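Local coordinates for protein ATPase associated with various cellular activities, AAA_5 (PDB 6N0S) that probably hydrolyses ATP as a McrB-type restriction motor, of which this N-terminal EVE domain, similar to PUA-like RNA-binding proteins, is probably a nucleic-acid-binding part, at residues 150-153 / 154-157; 19-22 / 23-26; 67-71 / 72-76; 106-110 / 111-115. One frame throughout, in Å; residues are numbered along the deposited sequence.

Overall arrangement
Followed from the N terminus, the four contacts come in series along the chain; each closes a local turn, and none nests in or crosses another. Contact 2 (19-26) shapes the loop between strands 12-17 and 30-34. Contact 3 (67-76) turns the chain from its loop into strand 72-80, contact 4 (106-115) starts helix 110-124, and contact 1 (150-157) bends the loop after strand 138-148. Contact 2 is the hub: it packs on contact 4 through Thr23 and Thr112, and on contact 3 through Leu24 and Leu69. Contact 3 reaches contact 1 where Phe73 meets Val152, whereas contacts 1 and 4 lie about 33 Å apart, centre to centre.

Contact 1. Residues 150-153 / 154-157; sequences DQVR and DIIS
Two successive amides, those of Ile155 and Ile156, donate to the oxygen of Val152, making a beta turn overlapped by an alpha-turn: one helix-like turn in a loop that does not go on as a regular helix. The Ile156 N to Val152 O bond is 3.2 Å long and almost straight on to the carbonyl, with a C=O...N angle of 178°. The second donor comes in differently: Ile155 N lies 2.9 Å from Val152 O but stands above the carbonyl plane, 53° out of it. Val152 sends its CG2 branch to Ile156 CG1, 3.8 Å away, the two aliphatic chains meeting at a slant. Ile156 can answer because its CG1 sits between its own backbone N and carbonyl carbon (chi1 48°), which brings that branch to 3.5 Å from Val152 O. Ile155 adds a looser touch, its CD1 lying 4.3 Å from Val152 CB. On the polar side, Arg153 bends at chi3 and carries NH1 back to Asp150, where a long salt bridge of 3.5 Å joins Arg153 NH1 to Asp150 OD1. Asp154 lies beside the aliphatic base of the same arginine, with OD2 4.1 Å from Arg153 CG. Beyond the turn, Arg180 touches Val152 and Ile155, while Asp173 of helix 171-178 touches both isoleucines, so the loop is packed against the C-terminal end of the domain. The chemistry implies a division of labour: two N-H groups satisfy one carbonyl of a buried residue under an aliphatic cover, while the charges gather on the exposed flank, where the salt bridge probably adds only modestly to the hold.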
ATOM      1  N   ASP A 150      -6.969 -17.159   5.912  1.00 49.31           N
ATOM      2  CA  ASP A 150      -7.673 -18.436   5.826  1.00 46.55           C
ATOM      3  C   ASP A 150      -9.179 -18.263   5.627  1.00 49.25           C
ATOM      4  O   ASP A 150      -9.827 -19.160   5.081  1.00 55.24           O
ATOM      5  CB  ASP A 150      -7.387 -19.259   7.079  1.00 53.45           C
ATOM      6  CG  ASP A 150      -7.827 -20.693   6.933  1.00 67.18           C
ATOM      7  OD1 ASP A 150      -7.219 -21.426   6.113  1.00 76.91           O
ATOM      8  OD2 ASP A 150      -8.791 -21.084   7.626  1.00 74.71           O
ATOM      9  N   GLN A 151      -9.750 -17.123   6.015  1.00 44.58           N
ATOM     10  CA  GLN A 151     -11.173 -16.907   5.797  1.00 46.00           C
ATOM     11  C   GLN A 151     -11.517 -16.662   4.336  1.00 47.66           C
ATOM     12  O   GLN A 151     -12.683 -16.807   3.964  1.00 45.68           O
ATOM     13  CB  GLN A 151     -11.670 -15.714   6.610  1.00 46.36           C
ATOM     14  CG  GLN A 151     -11.794 -15.913   8.130  1.00 50.31           C
ATOM     15  CD  GLN A 151     -12.106 -14.610   8.851  1.00 45.89           C
ATOM     16  OE1 GLN A 151     -11.213 -13.977   9.405  1.00 41.76           O
ATOM     17  NE2 GLN A 151     -13.371 -14.188   8.817  1.00 47.84           N
ATOM     18  N   VAL A 152     -10.558 -16.255   3.506  1.00 47.54           N
ATOM     19  CA  VAL A 152     -10.881 -15.881   2.136  1.00 41.61           C
ATOM     20  C   VAL A 152      -9.913 -16.527   1.152  1.00 50.73           C
ATOM     21  O   VAL A 152      -9.860 -16.133  -0.016  1.00 45.05           O
ATOM     22  CB  VAL A 152     -10.889 -14.355   1.955  1.00 42.35           C
ATOM     23  CG1 VAL A 152     -11.942 -13.748   2.810  1.00 47.30           C
ATOM     24  CG2 VAL A 152      -9.517 -13.743   2.281  1.00 42.62           C
ATOM     25  N   ARG A 153      -9.191 -17.556   1.600  1.00 48.43           N
ATOM     26  CA  ARG A 153      -8.104 -18.121   0.808  1.00 48.55           C
ATOM     27  C   ARG A 153      -8.598 -18.731  -0.497  1.00 52.64           C
ATOM     28  O   ARG A 153      -7.835 -18.816  -1.459  1.00 46.15           O
ATOM     29  CB  ARG A 153      -7.350 -19.171   1.636  1.00 50.91           C
ATOM     30  CG  ARG A 153      -8.185 -20.356   2.104  1.00 52.66           C
ATOM     31  CD  ARG A 153      -7.356 -21.358   2.924  1.00 58.37           C
ATOM     32  NE  ARG A 153      -6.120 -21.749   2.241  1.00 69.12           N
ATOM     33  CZ  ARG A 153      -4.883 -21.445   2.641  1.00 75.20           C
ATOM     34  NH1 ARG A 153      -4.668 -20.742   3.746  1.00 74.42           N
ATOM     35  NH2 ARG A 153      -3.838 -21.858   1.932  1.00 79.82           N
ATOM     36  N   ASP A 154      -9.852 -19.166  -0.549  1.00 55.03           N
ATOM     37  CA  ASP A 154     -10.402 -19.780  -1.744  1.00 56.12           C
ATOM     38  C   ASP A 154     -11.096 -18.765  -2.632  1.00 57.51           C
ATOM     39  O   ASP A 154     -11.623 -19.140  -3.680  1.00 56.84           O
ATOM     40  CB  ASP A 154     -11.352 -20.923  -1.355  1.00 58.33           C
ATOM     41  CG  ASP A 154     -10.597 -22.142  -0.796  1.00 65.10           C
ATOM     42  OD1 ASP A 154      -9.551 -22.504  -1.374  1.00 69.74           O
ATOM     43  OD2 ASP A 154     -11.023 -22.723   0.225  1.00 67.83           O
ATOM     44  N   ILE A 155     -11.029 -17.490  -2.271  1.00 50.98           N
ATOM     45  CA  ILE A 155     -11.691 -16.411  -2.986  1.00 45.91           C
ATOM     46  C   ILE A 155     -10.682 -15.540  -3.718  1.00 55.12           C
ATOM     47  O   ILE A 155     -10.793 -15.319  -4.930  1.00 45.68           O
ATOM     48  CB  ILE A 155     -12.537 -15.568  -2.010  1.00 54.70           C
ATOM     49  CG1 ILE A 155     -13.721 -16.393  -1.527  1.00 54.19           C
ATOM     50  CG2 ILE A 155     -12.986 -14.269  -2.661  1.00 60.65           C
ATOM     51  CD1 ILE A 155     -14.294 -15.897  -0.234  1.00 48.82           C
ATOM     52  N   ILE A 156      -9.694 -15.025  -2.990  1.00 44.81           N
ATOM     53  CA  ILE A 156      -8.588 -14.280  -3.586  1.00 53.12           C
ATOM     54  C   ILE A 156      -7.441 -15.248  -3.863  1.00 53.35           C
ATOM     55  O   ILE A 156      -7.430 -16.374  -3.356  1.00 52.41           O
ATOM     56  CB  ILE A 156      -8.144 -13.100  -2.690  1.00 51.75           C
ATOM     57  CG1 ILE A 156      -7.938 -13.508  -1.217  1.00 57.99           C
ATOM     58  CG2 ILE A 156      -9.182 -11.969  -2.748  1.00 51.15           C
ATOM     59  CD1 ILE A 156      -6.561 -14.100  -0.876  1.00 52.59           C
ATOM     60  N   SER A 157      -6.460 -14.827  -4.655  1.00 47.24           N
ATOM     61  CA  SER A 157      -5.398 -15.727  -5.061  1.00 49.10           C
ATOM     62  C   SER A 157      -4.068 -15.191  -4.549  1.00 47.07           C
ATOM     63  O   SER A 157      -3.332 -14.498  -5.261  1.00 53.66           O
ATOM     64  CB  SER A 157      -5.390 -15.914  -6.591  1.00 43.22           C
ATOM     65  OG  SER A 157      -4.602 -17.056  -6.879  1.00 58.03           O
TER

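Contact 2. Residues 19-22 / 23-26; sequences WILP and TLDH
This is a local, mainly apolar contact within the loop that joins strand 12-17 to strand 30-34, where Leu21 reaches over to the imidazole of His26. Leu21 CD1 does the touching: it lies 3.7 Å from His26 CE1 and meets the ring at its edge, in the ring plane, so Leu21 meets the rim of the imidazole rather than its face. Thr23 O approaches the same edge, also in plane. The two side chains run at about a right angle. His26 is swung into position by its first torsion, chi1 64°, which sets CG between the backbone N and the carbonyl carbon. A looser apolar touch, 4.3 Å from Leu21 CD1 to Leu24 CD2, extends the patch, and Leu21 CB rests 3.5 Å from Thr23 O. The turn itself is fixed by Thr23. Its OG1 stands opposite the backbone N (chi1 -178°) and accepts from Asp25 N at 3.0 Å, with a nearly straight N-H...O angle of 167°. Its other branch, CG2, packs on Thr112 of helix 110-124. Replacing Thr23 by an alanine would probably leave the Asp25 amide without this acceptor and open a gap against Thr112, with the turn freer to shift. The same helix supplies Tyr116, whose ring meets that of His26 edge-to-face and which also touches Leu21, while Leu24 packs on Leu69 of another loop. A side-chain hydroxyl accepting from the backbone N two residues on is the signature of an ST turn, here placed so that a connection between strands lies against helix 110-124.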
ATOM      1  N   TRP A  19       7.178  -7.157   4.803  1.00 41.61           N
ATOM      2  CA  TRP A  19       8.516  -7.057   5.357  1.00 43.45           C
ATOM      3  C   TRP A  19       8.416  -6.733   6.837  1.00 40.92           C
ATOM      4  O   TRP A  19       7.400  -6.216   7.308  1.00 41.42           O
ATOM      5  CB  TRP A  19       9.340  -6.000   4.599  1.00 39.61           C
ATOM      6  CG  TRP A  19       9.462  -6.314   3.100  1.00 42.23           C
ATOM      7  CD1 TRP A  19       8.648  -5.847   2.089  1.00 43.40           C
ATOM      8  CD2 TRP A  19      10.432  -7.172   2.458  1.00 47.07           C
ATOM      9  NE1 TRP A  19       9.057  -6.362   0.875  1.00 50.34           N
ATOM     10  CE2 TRP A  19      10.139  -7.178   1.069  1.00 44.92           C
ATOM     11  CE3 TRP A  19      11.514  -7.933   2.917  1.00 46.16           C
ATOM     12  CZ2 TRP A  19      10.893  -7.891   0.151  1.00 45.22           C
ATOM     13  CZ3 TRP A  19      12.270  -8.645   1.997  1.00 53.70           C
ATOM     14  CH2 TRP A  19      11.952  -8.627   0.628  1.00 51.47           C
ATOM     15  N   ILE A  20       9.478  -7.054   7.589  1.00 41.13           N
ATOM     16  CA  ILE A  20       9.465  -6.754   9.022  1.00 40.30           C
ATOM     17  C   ILE A  20       9.343  -5.252   9.184  1.00 43.27           C
ATOM     18  O   ILE A  20      10.008  -4.485   8.480  1.00 48.80           O
ATOM     19  CB  ILE A  20      10.732  -7.286   9.715  1.00 47.45           C
ATOM     20  CG1 ILE A  20      10.784  -8.809   9.671  1.00 53.56           C
ATOM     21  CG2 ILE A  20      10.791  -6.806  11.213  1.00 49.10           C
ATOM     22  CD1 ILE A  20      12.182  -9.356   9.829  1.00 54.70           C
ATOM     23  N   LEU A  21       8.481  -4.826  10.090  1.00 42.44           N
ATOM     24  CA  LEU A  21       8.229  -3.417  10.323  1.00 45.10           C
ATOM     25  C   LEU A  21       8.250  -3.142  11.815  1.00 41.47           C
ATOM     26  O   LEU A  21       7.882  -4.006  12.601  1.00 38.21           O
ATOM     27  CB  LEU A  21       6.860  -2.997   9.768  1.00 42.22           C
ATOM     28  CG  LEU A  21       6.728  -2.931   8.256  1.00 52.45           C
ATOM     29  CD1 LEU A  21       5.272  -2.645   7.909  1.00 49.45           C
ATOM     30  CD2 LEU A  21       7.677  -1.879   7.679  1.00 54.96           C
ATOM     31  N   PRO A  22       8.670  -1.945  12.232  1.00 41.99           N
ATOM     32  CA  PRO A  22       8.632  -1.605  13.664  1.00 43.03           C
ATOM     33  C   PRO A  22       7.254  -1.207  14.153  1.00 44.02           C
ATOM     34  O   PRO A  22       7.063  -1.041  15.361  1.00 44.27           O
ATOM     35  CB  PRO A  22       9.599  -0.427  13.753  1.00 46.97           C
ATOM     36  CG  PRO A  22       9.469   0.241  12.401  1.00 43.36           C
ATOM     37  CD  PRO A  22       9.359  -0.913  11.440  1.00 44.93           C
ATOM     38  N   THR A  23       6.287  -1.040  13.261  1.00 39.97           N
ATOM     39  CA  THR A  23       4.960  -0.567  13.629  1.00 38.51           C
ATOM     40  C   THR A  23       4.036  -0.817  12.448  1.00 33.55           C
ATOM     41  O   THR A  23       4.505  -0.930  11.324  1.00 36.19           O
ATOM     42  CB  THR A  23       4.964   0.934  13.969  1.00 38.09           C
ATOM     43  OG1 THR A  23       3.651   1.344  14.361  1.00 42.16           O
ATOM     44  CG2 THR A  23       5.381   1.758  12.763  1.00 40.96           C
ATOM     45  N   LEU A  24       2.730  -0.893  12.721  1.00 35.37           N
ATOM     46  CA  LEU A  24       1.693  -0.861  11.689  1.00 39.85           C
ATOM     47  C   LEU A  24       0.903   0.435  11.702  1.00 44.59           C
ATOM     48  O   LEU A  24      -0.053   0.576  10.929  1.00 38.00           O
ATOM     49  CB  LEU A  24       0.729  -2.045  11.866  1.00 40.53           C
ATOM     50  CG  LEU A  24       1.390  -3.433  11.925  1.00 41.93           C
ATOM     51  CD1 LEU A  24       0.368  -4.535  12.205  1.00 48.92           C
ATOM     52  CD2 LEU A  24       2.160  -3.741  10.667  1.00 45.14           C
ATOM     53  N   ASP A  25       1.275   1.383  12.568  1.00 36.99           N
ATOM     54  CA  ASP A  25       0.506   2.607  12.761  1.00 41.14           C
ATOM     55  C   ASP A  25       0.508   3.491  11.517  1.00 40.79           C
ATOM     56  O   ASP A  25      -0.403   4.306  11.337  1.00 42.28           O
ATOM     57  CB  ASP A  25       1.072   3.401  13.951  1.00 44.10           C
ATOM     58  CG  ASP A  25       0.852   2.709  15.296  1.00 49.79           C
ATOM     59  OD1 ASP A  25       0.183   1.656  15.336  1.00 50.30           O
ATOM     60  OD2 ASP A  25       1.326   3.241  16.326  1.00 56.70           O
ATOM     61  N   HIS A  26       1.511   3.369  10.664  1.00 36.10           N
ATOM     62  CA  HIS A  26       1.547   4.172   9.449  1.00 36.98           C
ATOM     63  C   HIS A  26       0.652   3.621   8.338  1.00 34.44           C
ATOM     64  O   HIS A  26       0.503   4.276   7.297  1.00 34.87           O
ATOM     65  CB  HIS A  26       2.954   4.217   8.929  1.00 37.35           C
ATOM     66  CG  HIS A  26       3.449   2.872   8.522  1.00 39.41           C
ATOM     67  ND1 HIS A  26       3.568   1.824   9.414  1.00 38.01           N
ATOM     68  CD2 HIS A  26       3.792   2.384   7.309  1.00 37.78           C
ATOM     69  CE1 HIS A  26       3.990   0.751   8.766  1.00 36.33           C
ATOM     70  NE2 HIS A  26       4.140   1.067   7.492  1.00 37.40           N
TER

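Contact 3. Residues 67-71 / 72-76; sequences HDLGK and TFIGE
Thr72 reaches back to the Leu69 carbonyl at a G1 beta bulge, the point where the loop 67-71 becomes strand 72-80. Thr72 OG1 donates to Leu69 O over 3.1 Å; the hydroxyl is tilted 31° from the carbonyl plane and makes an angle of 126° at the oxygen. The first torsion of Thr72, 90°, holds OG1 between the backbone N and the carbonyl carbon, turned back over the bend. A valine here would probably forfeit that hydrogen bond and deprive Leu69 O of the hydroxyl that ties it to the strand's start. Outward from this bond, Leu69 CB lies 4.1 Å from Thr72 OG1, and Leu69 and Thr72 both pack on Pro146 of strand 138-148. The bulge itself is built by Lys71, with its positive phi, and Thr72, which together face Ile61 of strand 54-61. Backbone bonds from Thr72 to Ile61 and from Lys71 to Tyr149 fasten the two residues to neighbours on different flanks, placing the bend within the five-stranded mixed sheet of this EVE domain. Two residues into the strand, Ile74 turns its CG2 back to Leu69 CB, a marginal apolar touch at 4.4 Å.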
ATOM      1  N   HIS A  67       3.768 -10.408  14.315  1.00 77.95           N
ATOM      2  CA  HIS A  67       3.661 -11.731  14.931  1.00 83.57           C
ATOM      3  C   HIS A  67       2.214 -12.127  15.207  1.00 81.38           C
ATOM      4  O   HIS A  67       1.882 -13.319  15.160  1.00 82.37           O
ATOM      5  CB  HIS A  67       4.463 -11.766  16.228  1.00 82.17           C
ATOM      6  CG  HIS A  67       4.431 -10.474  16.979  1.00 92.28           C
ATOM      7  ND1 HIS A  67       5.218  -9.397  16.633  1.00 95.33           N
ATOM      8  CD2 HIS A  67       3.683 -10.072  18.033  1.00 94.35           C
ATOM      9  CE1 HIS A  67       4.970  -8.392  17.454  1.00 96.46           C
ATOM     10  NE2 HIS A  67       4.043  -8.775  18.314  1.00 98.97           N
ATOM     11  N   ASP A  68       1.344 -11.153  15.482  1.00 77.44           N
ATOM     12  CA  ASP A  68      -0.043 -11.426  15.848  1.00 79.79           C
ATOM     13  C   ASP A  68      -1.036 -11.122  14.737  1.00 70.65           C
ATOM     14  O   ASP A  68      -2.111 -11.725  14.702  1.00 61.01           O
ATOM     15  CB  ASP A  68      -0.437 -10.612  17.090  1.00 83.95           C
ATOM     16  CG  ASP A  68       0.328 -11.036  18.344  1.00 89.58           C
ATOM     17  OD1 ASP A  68       0.582 -12.253  18.515  1.00 87.61           O
ATOM     18  OD2 ASP A  68       0.673 -10.146  19.156  1.00 89.05           O
ATOM     19  N   LEU A  69      -0.709 -10.199  13.840  1.00 61.92           N
ATOM     20  CA  LEU A  69      -1.581  -9.867  12.724  1.00 60.64           C
ATOM     21  C   LEU A  69      -1.027 -10.364  11.390  1.00 66.11           C
ATOM     22  O   LEU A  69      -1.465  -9.913  10.322  1.00 59.89           O
ATOM     23  CB  LEU A  69      -1.820  -8.353  12.705  1.00 63.55           C
ATOM     24  CG  LEU A  69      -2.530  -7.813  13.959  1.00 61.65           C
ATOM     25  CD1 LEU A  69      -2.527  -6.283  14.006  1.00 59.99           C
ATOM     26  CD2 LEU A  69      -3.978  -8.338  14.055  1.00 61.73           C
ATOM     27  N   GLY A  70      -0.090 -11.310  11.426  1.00 64.89           N
ATOM     28  CA  GLY A  70       0.421 -11.870  10.188  1.00 58.35           C
ATOM     29  C   GLY A  70      -0.679 -12.517   9.360  1.00 46.20           C
ATOM     30  O   GLY A  70      -1.613 -13.121   9.886  1.00 56.88           O
ATOM     31  N   LYS A  71      -0.557 -12.399   8.043  1.00 52.58           N
ATOM     32  CA  LYS A  71      -1.527 -12.960   7.104  1.00 46.01           C
ATOM     33  C   LYS A  71      -2.953 -12.554   7.468  1.00 34.90           C
ATOM     34  O   LYS A  71      -3.827 -13.389   7.695  1.00 36.72           O
ATOM     35  CB  LYS A  71      -1.405 -14.484   7.039  1.00 51.51           C
ATOM     36  CG  LYS A  71      -0.160 -14.983   6.320  1.00 54.37           C
ATOM     37  CD  LYS A  71      -0.081 -16.505   6.320  1.00 62.76           C
ATOM     38  CE  LYS A  71       0.529 -17.027   5.031  1.00 68.52           C
ATOM     39  NZ  LYS A  71      -0.336 -16.657   3.882  1.00 64.38           N
ATOM     40  N   THR A  72      -3.188 -11.240   7.507  1.00 32.84           N
ATOM     41  CA  THR A  72      -4.531 -10.738   7.775  1.00 36.32           C
ATOM     42  C   THR A  72      -4.730  -9.429   7.033  1.00 38.54           C
ATOM     43  O   THR A  72      -3.779  -8.688   6.763  1.00 33.78           O
ATOM     44  CB  THR A  72      -4.802 -10.555   9.301  1.00 46.45           C
ATOM     45  OG1 THR A  72      -4.429  -9.246   9.725  1.00 49.29           O
ATOM     46  CG2 THR A  72      -3.995 -11.533  10.096  1.00 44.60           C
ATOM     47  N   PHE A  73      -5.983  -9.169   6.685  1.00 35.71           N
ATOM     48  CA  PHE A  73      -6.383  -7.877   6.165  1.00 35.55           C
ATOM     49  C   PHE A  73      -6.841  -7.058   7.362  1.00 34.36           C
ATOM     50  O   PHE A  73      -7.761  -7.470   8.071  1.00 33.94           O
ATOM     51  CB  PHE A  73      -7.487  -8.032   5.118  1.00 32.85           C
ATOM     52  CG  PHE A  73      -7.104  -8.939   3.989  1.00 30.79           C
ATOM     53  CD1 PHE A  73      -7.309 -10.297   4.085  1.00 35.37           C
ATOM     54  CD2 PHE A  73      -6.521  -8.438   2.856  1.00 33.49           C
ATOM     55  CE1 PHE A  73      -6.948 -11.157   3.060  1.00 37.26           C
ATOM     56  CE2 PHE A  73      -6.156  -9.298   1.796  1.00 34.04           C
ATOM     57  CZ  PHE A  73      -6.351 -10.647   1.922  1.00 32.72           C
ATOM     58  N   ILE A  74      -6.217  -5.910   7.587  1.00 31.82           N
ATOM     59  CA  ILE A  74      -6.456  -5.186   8.830  1.00 38.84           C
ATOM     60  C   ILE A  74      -7.386  -3.981   8.684  1.00 38.01           C
ATOM     61  O   ILE A  74      -7.940  -3.519   9.688  1.00 40.71           O
ATOM     62  CB  ILE A  74      -5.128  -4.746   9.496  1.00 36.26           C
ATOM     63  CG1 ILE A  74      -4.355  -3.749   8.620  1.00 41.02           C
ATOM     64  CG2 ILE A  74      -4.289  -5.987   9.892  1.00 39.34           C
ATOM     65  CD1 ILE A  74      -3.192  -3.097   9.399  1.00 42.07           C
ATOM     66  N   GLY A  75      -7.557  -3.450   7.485  1.00 36.23           N
ATOM     67  CA  GLY A  75      -8.410  -2.284   7.332  1.00 31.51           C
ATOM     68  C   GLY A  75      -8.428  -1.833   5.895  1.00 31.74           C
ATOM     69  O   GLY A  75      -7.816  -2.464   5.020  1.00 31.55           O
ATOM     70  N   GLU A  76      -9.112  -0.715   5.659  1.00 32.83           N
ATOM     71  CA  GLU A  76      -9.180  -0.187   4.308  1.00 37.16           C
ATOM     72  C   GLU A  76      -9.212   1.327   4.329  1.00 34.29           C
ATOM     73  O   GLU A  76      -9.480   1.945   5.354  1.00 35.10           O
ATOM     74  CB  GLU A  76     -10.395  -0.753   3.560  1.00 37.42           C
ATOM     75  CG  GLU A  76     -11.733  -0.599   4.260  1.00 43.56           C
ATOM     76  CD  GLU A  76     -12.866  -1.070   3.368  1.00 45.60           C
ATOM     77  OE1 GLU A  76     -13.298  -0.260   2.508  1.00 43.12           O
ATOM     78  OE2 GLU A  76     -13.259  -2.254   3.501  1.00 40.63           O
TER

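Contact 4. Residues 106-110 / 111-115; sequences NGISS and DTIDQ
Thr112 meets Ser109 at the first turn of helix 110-124, and its side chain can be followed outward atom by atom. Thr112 CB lies 3.4 Å from Ser109 OG, close to the hydroxyl of the N-cap residue. From there the side chain forks. OG1, opposite the carbonyl carbon at a chi1 of -61°, makes a 3.0 Å hydrogen bond with Ser109 OG, in which either hydroxyl could be the donor. The other branch, CG2, turns to the apolar side and stops 4.0 Å from Ile108 CG2, the two side chains crossing roughly at right angles. Ile108 CG2 touches a second helical residue as well, Ile113, whose CG1 is 3.9 Å away. The backbone begins its helical pattern here: Ile113 N donates to Ser109 O in the carbonyl plane at 3.1 Å, and Asp114 N donates to Ser110 O at 3.0 Å. The Asp114 carboxylate lies near Ser110 O without bonding to it; its polar partner is Arg100 of helix 92-105, through a salt bridge at OD1. That preceding helix ends in a Schellman motif with Gly107, at positive phi, as its C-prime residue, so a helix stop and a helix start follow each other closely, with Ile108 buried between them. Chemically, the hydroxyl pair joins the cap to the first turn while Ile108 and Ile113 close the inner side, and the salt bridge to Arg100 probably helps hold the two helices together; the carboxylates of Asp111 and Asp114, in the first turns, would also be expected to interact favourably with the helix dipole.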
ATOM      1  N   ASN A 106       0.678  12.445  12.341  1.00 46.67           N
ATOM      2  CA  ASN A 106      -0.337  11.447  12.666  1.00 34.58           C
ATOM      3  C   ASN A 106      -0.021  10.739  13.968  1.00 38.22           C
ATOM      4  O   ASN A 106      -0.641   9.717  14.289  1.00 47.24           O
ATOM      5  CB  ASN A 106      -0.494  10.452  11.499  1.00 46.75           C
ATOM      6  CG  ASN A 106      -1.365  11.008  10.403  1.00 34.51           C
ATOM      7  OD1 ASN A 106      -2.563  10.805  10.422  1.00 41.49           O
ATOM      8  ND2 ASN A 106      -0.790  11.799   9.504  1.00 43.17           N
ATOM      9  N   GLY A 107       0.908  11.285  14.748  1.00 44.32           N
ATOM     10  CA  GLY A 107       1.155  10.812  16.086  1.00 40.12           C
ATOM     11  C   GLY A 107       2.120   9.667  16.191  1.00 46.27           C
ATOM     12  O   GLY A 107       2.243   9.087  17.275  1.00 45.08           O
ATOM     13  N   ILE A 108       2.790   9.290  15.099  1.00 42.10           N
ATOM     14  CA  ILE A 108       3.815   8.258  15.185  1.00 41.17           C
ATOM     15  C   ILE A 108       5.092   8.877  15.726  1.00 39.55           C
ATOM     16  O   ILE A 108       5.510   9.956  15.292  1.00 35.96           O
ATOM     17  CB  ILE A 108       4.058   7.616  13.813  1.00 38.42           C
ATOM     18  CG1 ILE A 108       2.739   7.037  13.278  1.00 41.33           C
ATOM     19  CG2 ILE A 108       5.129   6.532  13.956  1.00 42.47           C
ATOM     20  CD1 ILE A 108       2.851   6.369  11.934  1.00 42.92           C
ATOM     21  N   SER A 109       5.738   8.182  16.649  1.00 37.66           N
ATOM     22  CA  SER A 109       6.930   8.729  17.271  1.00 41.62           C
ATOM     23  C   SER A 109       8.102   8.844  16.288  1.00 42.80           C
ATOM     24  O   SER A 109       8.265   8.050  15.352  1.00 39.50           O
ATOM     25  CB  SER A 109       7.331   7.874  18.471  1.00 40.74           C
ATOM     26  OG  SER A 109       8.257   6.893  18.077  1.00 45.20           O
ATOM     27  N   SER A 110       8.920   9.870  16.515  1.00 40.95           N
ATOM     28  CA  SER A 110      10.113  10.089  15.714  1.00 39.75           C
ATOM     29  C   SER A 110      11.031   8.876  15.722  1.00 39.17           C
ATOM     30  O   SER A 110      11.600   8.514  14.681  1.00 39.37           O
ATOM     31  CB  SER A 110      10.860  11.323  16.237  1.00 40.39           C
ATOM     32  OG  SER A 110      12.045  11.541  15.498  1.00 41.24           O
ATOM     33  N   ASP A 111      11.218   8.258  16.887  1.00 36.29           N
ATOM     34  CA  ASP A 111      12.058   7.064  16.988  1.00 39.70           C
ATOM     35  C   ASP A 111      11.527   5.929  16.107  1.00 38.75           C
ATOM     36  O   ASP A 111      12.296   5.225  15.441  1.00 41.99           O
ATOM     37  CB  ASP A 111      12.100   6.577  18.431  1.00 40.26           C
ATOM     38  CG  ASP A 111      12.895   7.483  19.352  1.00 46.24           C
ATOM     39  OD1 ASP A 111      13.952   8.014  18.937  1.00 42.25           O
ATOM     40  OD2 ASP A 111      12.451   7.641  20.499  1.00 43.33           O
ATOM     41  N   THR A 112      10.220   5.684  16.151  1.00 37.68           N
ATOM     42  CA  THR A 112       9.642   4.629  15.321  1.00 36.17           C
ATOM     43  C   THR A 112       9.899   4.914  13.839  1.00 36.82           C
ATOM     44  O   THR A 112      10.331   4.028  13.102  1.00 37.83           O
ATOM     45  CB  THR A 112       8.144   4.487  15.628  1.00 36.36           C
ATOM     46  OG1 THR A 112       7.990   4.127  17.010  1.00 40.07           O
ATOM     47  CG2 THR A 112       7.473   3.394  14.763  1.00 44.38           C
ATOM     48  N   ILE A 113       9.712   6.161  13.415  1.00 35.81           N
ATOM     49  CA  ILE A 113       9.982   6.553  12.035  1.00 35.21           C
ATOM     50  C   ILE A 113      11.443   6.267  11.672  1.00 41.55           C
ATOM     51  O   ILE A 113      11.731   5.718  10.604  1.00 35.19           O
ATOM     52  CB  ILE A 113       9.622   8.033  11.827  1.00 35.49           C
ATOM     53  CG1 ILE A 113       8.149   8.260  12.125  1.00 31.26           C
ATOM     54  CG2 ILE A 113       9.919   8.469  10.416  1.00 39.06           C
ATOM     55  CD1 ILE A 113       7.746   9.769  12.169  1.00 35.83           C
ATOM     56  N   ASP A 114      12.391   6.637  12.546  1.00 35.20           N
ATOM     57  CA  ASP A 114      13.786   6.292  12.280  1.00 36.40           C
ATOM     58  C   ASP A 114      13.914   4.784  12.006  1.00 36.42           C
ATOM     59  O   ASP A 114      14.557   4.361  11.038  1.00 34.98           O
ATOM     60  CB  ASP A 114      14.713   6.684  13.450  1.00 38.17           C
ATOM     61  CG  ASP A 114      14.740   8.190  13.806  1.00 43.64           C
ATOM     62  OD1 ASP A 114      14.432   9.063  12.966  1.00 43.42           O
ATOM     63  OD2 ASP A 114      15.166   8.502  14.969  1.00 40.09           O
ATOM     64  N   GLN A 115      13.285   3.954  12.845  1.00 36.27           N
ATOM     65  CA  GLN A 115      13.375   2.509  12.669  1.00 36.40           C
ATOM     66  C   GLN A 115      12.715   2.052  11.377  1.00 35.38           C
ATOM     67  O   GLN A 115      13.170   1.085  10.776  1.00 34.57           O
ATOM     68  CB  GLN A 115      12.735   1.786  13.840  1.00 39.69           C
ATOM     69  CG  GLN A 115      13.539   1.898  15.153  1.00 40.56           C
ATOM     70  CD  GLN A 115      12.677   1.804  16.393  1.00 46.10           C
ATOM     71  OE1 GLN A 115      11.636   1.153  16.398  1.00 56.56           O
ATOM     72  NE2 GLN A 115      13.106   2.468  17.461  1.00 50.56           N
TER